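Local coordinates for protein fluvirucin B1 DH domain from module 1 (Actinomadura vulgaris, PDB 6OBV) that probably removes water from a beta-hydroxyacyl intermediate to give the alkene, as the dehydratase domain of module 1 of the fluvirucin B1 polyketide synthase, at residues E180-N184 with T185-Y189; Q270-D273 with D274-S278. All coordinates share one frame; numbering follows the deposited sequence.

Contact 1 of 2, residues E180-N184 with T185-Y189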
ATOM      1  N   GLU A 180      10.792 -36.574  18.592  1.00 42.67           N
ATOM      2  CA  GLU A 180      10.013 -37.039  19.734  1.00 43.12           C
ATOM      3  C   GLU A 180      10.495 -36.381  21.026  1.00 43.64           C
ATOM      4  O   GLU A 180       9.683 -36.013  21.888  1.00 43.15           O
ATOM      5  CB  GLU A 180      10.089 -38.565  19.830  1.00 43.91           C
ATOM      6  CG  GLU A 180       8.819 -39.226  20.368  1.00 54.83           C
ATOM      7  CD  GLU A 180       9.002 -40.719  20.683  1.00 62.59           C
ATOM      8  OE1 GLU A 180       8.383 -41.211  21.652  1.00 65.04           O
ATOM      9  OE2 GLU A 180       9.768 -41.402  19.963  1.00 62.38           O
ATOM     10  N   ALA A 181      11.812 -36.221  21.175  1.00 39.02           N
ATOM     11  CA  ALA A 181      12.357 -35.496  22.320  1.00 39.80           C
ATOM     12  C   ALA A 181      11.903 -34.045  22.316  1.00 44.91           C
ATOM     13  O   ALA A 181      11.476 -33.509  23.349  1.00 45.22           O
ATOM     14  CB  ALA A 181      13.888 -35.566  22.311  1.00 38.70           C
ATOM     15  N   LEU A 182      12.009 -33.381  21.164  1.00 42.19           N
ATOM     16  CA  LEU A 182      11.598 -31.984  21.091  1.00 44.58           C
ATOM     17  C   LEU A 182      10.119 -31.838  21.434  1.00 46.09           C
ATOM     18  O   LEU A 182       9.713 -30.866  22.082  1.00 43.49           O
ATOM     19  CB  LEU A 182      11.901 -31.413  19.701  1.00 36.95           C
ATOM     20  CG  LEU A 182      13.392 -31.252  19.366  1.00 36.52           C
ATOM     21  CD1 LEU A 182      13.619 -30.788  17.932  1.00 30.49           C
ATOM     22  CD2 LEU A 182      14.068 -30.303  20.332  1.00 38.79           C
ATOM     23  N   ALA A 183       9.302 -32.807  21.022  1.00 48.65           N
ATOM     24  CA  ALA A 183       7.888 -32.786  21.376  1.00 49.36           C
ATOM     25  C   ALA A 183       7.705 -32.854  22.890  1.00 51.38           C
ATOM     26  O   ALA A 183       6.928 -32.088  23.470  1.00 49.43           O
ATOM     27  CB  ALA A 183       7.166 -33.943  20.681  1.00 47.63           C
ATOM     28  N   ASN A 184       8.439 -33.753  23.549  1.00 51.13           N
ATOM     29  CA  ASN A 184       8.323 -33.890  24.996  1.00 52.40           C
ATOM     30  C   ASN A 184       8.829 -32.660  25.726  1.00 48.86           C
ATOM     31  O   ASN A 184       8.342 -32.354  26.818  1.00 53.93           O
ATOM     32  CB  ASN A 184       9.083 -35.125  25.471  1.00 54.70           C
ATOM     33  CG  ASN A 184       8.283 -36.370  25.317  1.00 56.20           C
ATOM     34  OD1 ASN A 184       7.171 -36.465  25.833  1.00 63.64           O
ATOM     35  ND2 ASN A 184       8.820 -37.333  24.588  1.00 59.39           N
ATOM     36  N   THR A 185       9.824 -31.974  25.167  1.00 43.55           N
ATOM     37  CA  THR A 185      10.291 -30.722  25.751  1.00 47.41           C
ATOM     38  C   THR A 185       9.200 -29.657  25.695  1.00 48.86           C
ATOM     39  O   THR A 185       9.062 -28.847  26.615  1.00 53.19           O
ATOM     40  CB  THR A 185      11.555 -30.246  25.019  1.00 45.62           C
ATOM     41  OG1 THR A 185      12.563 -31.263  25.076  1.00 45.36           O
ATOM     42  CG2 THR A 185      12.098 -28.959  25.631  1.00 45.38           C
ATOM     43  N   GLY A 186       8.412 -29.649  24.628  1.00 45.86           N
ATOM     44  CA  GLY A 186       7.325 -28.701  24.521  1.00 42.09           C
ATOM     45  C   GLY A 186       7.108 -28.205  23.106  1.00 44.00           C
ATOM     46  O   GLY A 186       6.048 -27.650  22.808  1.00 46.31           O
ATOM     47  N   TYR A 187       8.093 -28.407  22.227  1.00 45.17           N
ATOM     48  CA  TYR A 187       8.018 -27.870  20.872  1.00 40.76           C
ATOM     49  C   TYR A 187       6.912 -28.543  20.072  1.00 41.75           C
ATOM     50  O   TYR A 187       6.644 -29.737  20.221  1.00 46.14           O
ATOM     51  CB  TYR A 187       9.350 -28.045  20.143  1.00 34.95           C
ATOM     52  CG  TYR A 187      10.478 -27.182  20.672  1.00 34.43           C
ATOM     53  CD1 TYR A 187      10.657 -25.877  20.232  1.00 33.91           C
ATOM     54  CD2 TYR A 187      11.372 -27.685  21.609  1.00 35.31           C
ATOM     55  CE1 TYR A 187      11.697 -25.091  20.723  1.00 33.06           C
ATOM     56  CE2 TYR A 187      12.405 -26.915  22.105  1.00 32.96           C
ATOM     57  CZ  TYR A 187      12.565 -25.621  21.663  1.00 35.00           C
ATOM     58  OH  TYR A 187      13.605 -24.877  22.175  1.00 43.70           O
ATOM     59  N   GLY A 188       6.265 -27.759  19.219  1.00 40.51           N
ATOM     60  CA  GLY A 188       5.253 -28.272  18.319  1.00 37.85           C
ATOM     61  C   GLY A 188       5.722 -28.169  16.884  1.00 37.30           C
ATOM     62  O   GLY A 188       5.518 -27.150  16.219  1.00 34.16           O
ATOM     63  N   TYR A 189       6.379 -29.216  16.405  1.00 39.11           N
ATOM     64  CA  TYR A 189       6.905 -29.280  15.047  1.00 33.88           C
ATOM     65  C   TYR A 189       6.126 -30.365  14.308  1.00 36.56           C
ATOM     66  O   TYR A 189       6.413 -31.558  14.459  1.00 39.81           O
ATOM     67  CB  TYR A 189       8.399 -29.583  15.058  1.00 31.94           C
ATOM     68  CG  TYR A 189       9.305 -28.488  15.588  1.00 30.14           C
ATOM     69  CD1 TYR A 189       9.140 -27.169  15.200  1.00 32.28           C
ATOM     70  CD2 TYR A 189      10.341 -28.785  16.465  1.00 32.94           C
ATOM     71  CE1 TYR A 189       9.962 -26.172  15.682  1.00 27.85           C
ATOM     72  CE2 TYR A 189      11.173 -27.795  16.943  1.00 31.29           C
ATOM     73  CZ  TYR A 189      10.990 -26.495  16.549  1.00 29.12           C
ATOM     74  OH  TYR A 189      11.831 -25.497  17.021  1.00 34.52           O
TER

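Contact 2 of 2, residues Q270-D273 with D274-S278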
ATOM      1  N   GLN A 270      27.639 -22.848  15.234  1.00 27.14           N
ATOM      2  CA  GLN A 270      28.605 -22.807  16.321  1.00 35.22           C
ATOM      3  C   GLN A 270      28.231 -21.639  17.214  1.00 36.89           C
ATOM      4  O   GLN A 270      27.586 -20.693  16.757  1.00 38.62           O
ATOM      5  CB  GLN A 270      30.039 -22.657  15.792  1.00 38.30           C
ATOM      6  CG  GLN A 270      30.164 -21.598  14.740  1.00 41.13           C
ATOM      7  CD  GLN A 270      31.369 -21.805  13.859  1.00 46.15           C
ATOM      8  OE1 GLN A 270      32.409 -22.278  14.315  1.00 50.73           O
ATOM      9  NE2 GLN A 270      31.239 -21.452  12.587  1.00 38.66           N
ATOM     10  N   PRO A 271      28.621 -21.671  18.484  1.00 38.66           N
ATOM     11  CA  PRO A 271      28.328 -20.517  19.336  1.00 45.45           C
ATOM     12  C   PRO A 271      29.194 -19.333  18.934  1.00 50.28           C
ATOM     13  O   PRO A 271      30.255 -19.475  18.318  1.00 41.20           O
ATOM     14  CB  PRO A 271      28.670 -21.004  20.751  1.00 43.20           C
ATOM     15  CG  PRO A 271      29.366 -22.355  20.586  1.00 38.80           C
ATOM     16  CD  PRO A 271      29.594 -22.577  19.113  1.00 39.34           C
ATOM     17  N   THR A 272      28.696 -18.148  19.255  1.00 59.04           N
ATOM     18  CA  THR A 272      29.529 -16.967  19.368  1.00 70.59           C
ATOM     19  C   THR A 272      29.742 -16.689  20.853  1.00 91.16           C
ATOM     20  O   THR A 272      29.159 -17.344  21.721  1.00 91.31           O
ATOM     21  CB  THR A 272      28.897 -15.762  18.665  1.00 64.21           C
ATOM     22  OG1 THR A 272      27.827 -15.253  19.473  1.00 68.48           O
ATOM     23  CG2 THR A 272      28.355 -16.146  17.289  1.00 55.29           C
ATOM     24  N   ASP A 273      30.578 -15.699  21.153  1.00114.20           N
ATOM     25  CA  ASP A 273      30.853 -15.319  22.537  1.00121.89           C
ATOM     26  C   ASP A 273      29.709 -14.541  23.185  1.00122.81           C
ATOM     27  O   ASP A 273      29.874 -14.050  24.307  1.00129.80           O
ATOM     28  CB  ASP A 273      32.139 -14.498  22.601  1.00129.68           C
ATOM     29  CG  ASP A 273      33.208 -15.027  21.675  1.00132.54           C
ATOM     30  OD1 ASP A 273      34.277 -15.428  22.173  1.00135.39           O
ATOM     31  OD2 ASP A 273      32.969 -15.047  20.450  1.00131.72           O
ATOM     32  N   ASP A 274      28.568 -14.426  22.511  1.00111.32           N
ATOM     33  CA  ASP A 274      27.421 -13.686  23.009  1.00 98.24           C
ATOM     34  C   ASP A 274      26.446 -14.575  23.765  1.00 77.47           C
ATOM     35  O   ASP A 274      25.406 -14.091  24.225  1.00 75.56           O
ATOM     36  CB  ASP A 274      26.704 -13.009  21.839  1.00101.85           C
ATOM     37  CG  ASP A 274      27.666 -12.338  20.881  1.00105.84           C
ATOM     38  OD1 ASP A 274      28.862 -12.213  21.216  1.00108.77           O
ATOM     39  OD2 ASP A 274      27.230 -11.984  19.764  1.00104.86           O
ATOM     40  N   GLY A 275      26.753 -15.861  23.900  1.00 61.65           N
ATOM     41  CA  GLY A 275      25.694 -16.789  24.219  1.00 54.62           C
ATOM     42  C   GLY A 275      24.761 -17.002  23.057  1.00 52.35           C
ATOM     43  O   GLY A 275      23.645 -17.481  23.246  1.00 58.11           O
ATOM     44  N   ALA A 276      25.195 -16.651  21.851  1.00 42.78           N
ATOM     45  CA  ALA A 276      24.400 -16.749  20.646  1.00 35.50           C
ATOM     46  C   ALA A 276      25.023 -17.789  19.722  1.00 35.50           C
ATOM     47  O   ALA A 276      26.110 -18.303  19.986  1.00 35.92           O
ATOM     48  CB  ALA A 276      24.301 -15.382  19.951  1.00 37.79           C
ATOM     49  N   THR A 277      24.320 -18.086  18.625  1.00 33.41           N
ATOM     50  CA  THR A 277      24.732 -19.073  17.632  1.00 29.46           C
ATOM     51  C   THR A 277      24.912 -18.394  16.285  1.00 32.51           C
ATOM     52  O   THR A 277      24.079 -17.578  15.879  1.00 27.91           O
ATOM     53  CB  THR A 277      23.685 -20.202  17.467  1.00 30.79           C
ATOM     54  OG1 THR A 277      23.315 -20.741  18.747  1.00 32.30           O
ATOM     55  CG2 THR A 277      24.223 -21.330  16.533  1.00 27.72           C
ATOM     56  N   SER A 278      25.977 -18.752  15.570  1.00 38.47           N
ATOM     57  CA  SER A 278      26.096 -18.358  14.171  1.00 36.59           C
ATOM     58  C   SER A 278      25.761 -19.551  13.286  1.00 32.12           C
ATOM     59  O   SER A 278      25.884 -20.704  13.703  1.00 30.36           O
ATOM     60  CB  SER A 278      27.493 -17.826  13.855  1.00 31.93           C
ATOM     61  OG  SER A 278      28.456 -18.865  13.807  1.00 39.13           O
TER

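Contact 1 of 2, residues E180-N184 with T185-Y189
The carbonyl oxygen of L182 is gripped by two backbone N-H groups from opposite faces of its plane: G186 N at 3.1 Å, and Y187 N, which sits 2.9 Å from the same L182 O. The second of these is the 6→1 bond of a Schellman-like helix end; it closes helix 178-185 at G186, whose positive phi (144°) swings the chain out of the helix and into strand 187-189. The residues after the helix also begin the GYxYGPxF sequence familiar from polyketide dehydratases.

One residue earlier, A181 O is held twice by a single residue. T185 N approaches nearly head-on at 2.9 Å, as in any helix, while T185 OG1 donates to A181 O at 3.0 Å from well above the carbonyl plane. With OG1 turned beside its own backbone N (chi1 -57°), the hydroxyl folds back on the helix and finds its acceptor within the last turn.

The apolar half of the contact belongs to L182, whose two methyls go to different tyrosines. CD2 lies 4.0 Å from Y187 CD2, the kind of apolar pairing known from Schellman motifs. CD1 reaches the ring edge of Y189, near its plane, at 4.0 Å from Y189 CE2. Further along, the Y187 hydroxyl bonds to A247 N, the Y189 ring stacks with H235, and G188 pairs by backbone bonds with G70. G70 follows the histidine that opens the segment matching the family signature HxxxGxxxxP, kept here only in part, with glutamate at the glycine position.

Where the chain turns back past the helix, A183 CA points its hydrogen almost straight at Y187 O, 3.5 Å away. L182 O also lies in the plane of the Y187 ring, at its edge, 3.6 Å from Y187 CD2.

Contact 2 of 2, residues Q270-D273 with D274-S278
T272 OG1 takes the backbone N-H of D274 at 3.2 Å, an ST turn closing over the tip of the chain reversal. The hydroxyl lies between the backbone N and the carbonyl carbon (chi1 76°), which aims it forward along the turn; the methyl of A276 packs on it from across, CB 3.6 Å from T272 OG1. The other branch, T272 CG2, points back down the hairpin and rests 3.9 Å from S278 CB. S278 OG, on the face shared with Q270, lies 3.4 Å from Q270 CG.

The backbone sets these positions. T272 to G275 form a type I turn whose fourth residue, G275, is left-handed, giving the G1-bulge hairpin of strands 264-271 and 277-282. T272 N bonds to A276 O at 2.7 Å, coming from above the carbonyl plane, and P271 CA adds a CH...O contact to that same oxygen. Next comes the hydrogen-bonded pair Q270 and S278: S278 N reaches Q270 O at 2.8 Å, and Q270 N returns to S278 O at 3.2 Å. P271, lacking an N-H, occupies the non-hydrogen-bonded pair with T277. Beyond the hairpin, T277 pairs through its backbone with L295, and the A276 methyl touches S294 and I296.

Overall arrangement
Contact 1 and contact 2 are separate local features, one a helix end leading into a short strand and the other a hairpin tip; their centres are 23 Å apart and their nearest atoms about 11 Å. Two routes connect them. In the first, Y189 stacks on H235, and T237, two residues on, touches T277 of contact 2. In the second, the Y187 hydroxyl bonds to A247 at the start of strand 247-257, which pairs with strand 288-299, the neighbour of strand 277-282. Contact 1 pairs with strand 69-71, which carries the histidine that is probably catalytic by family similarity; contact 2 lies at a strand turn of the main antiparallel framework.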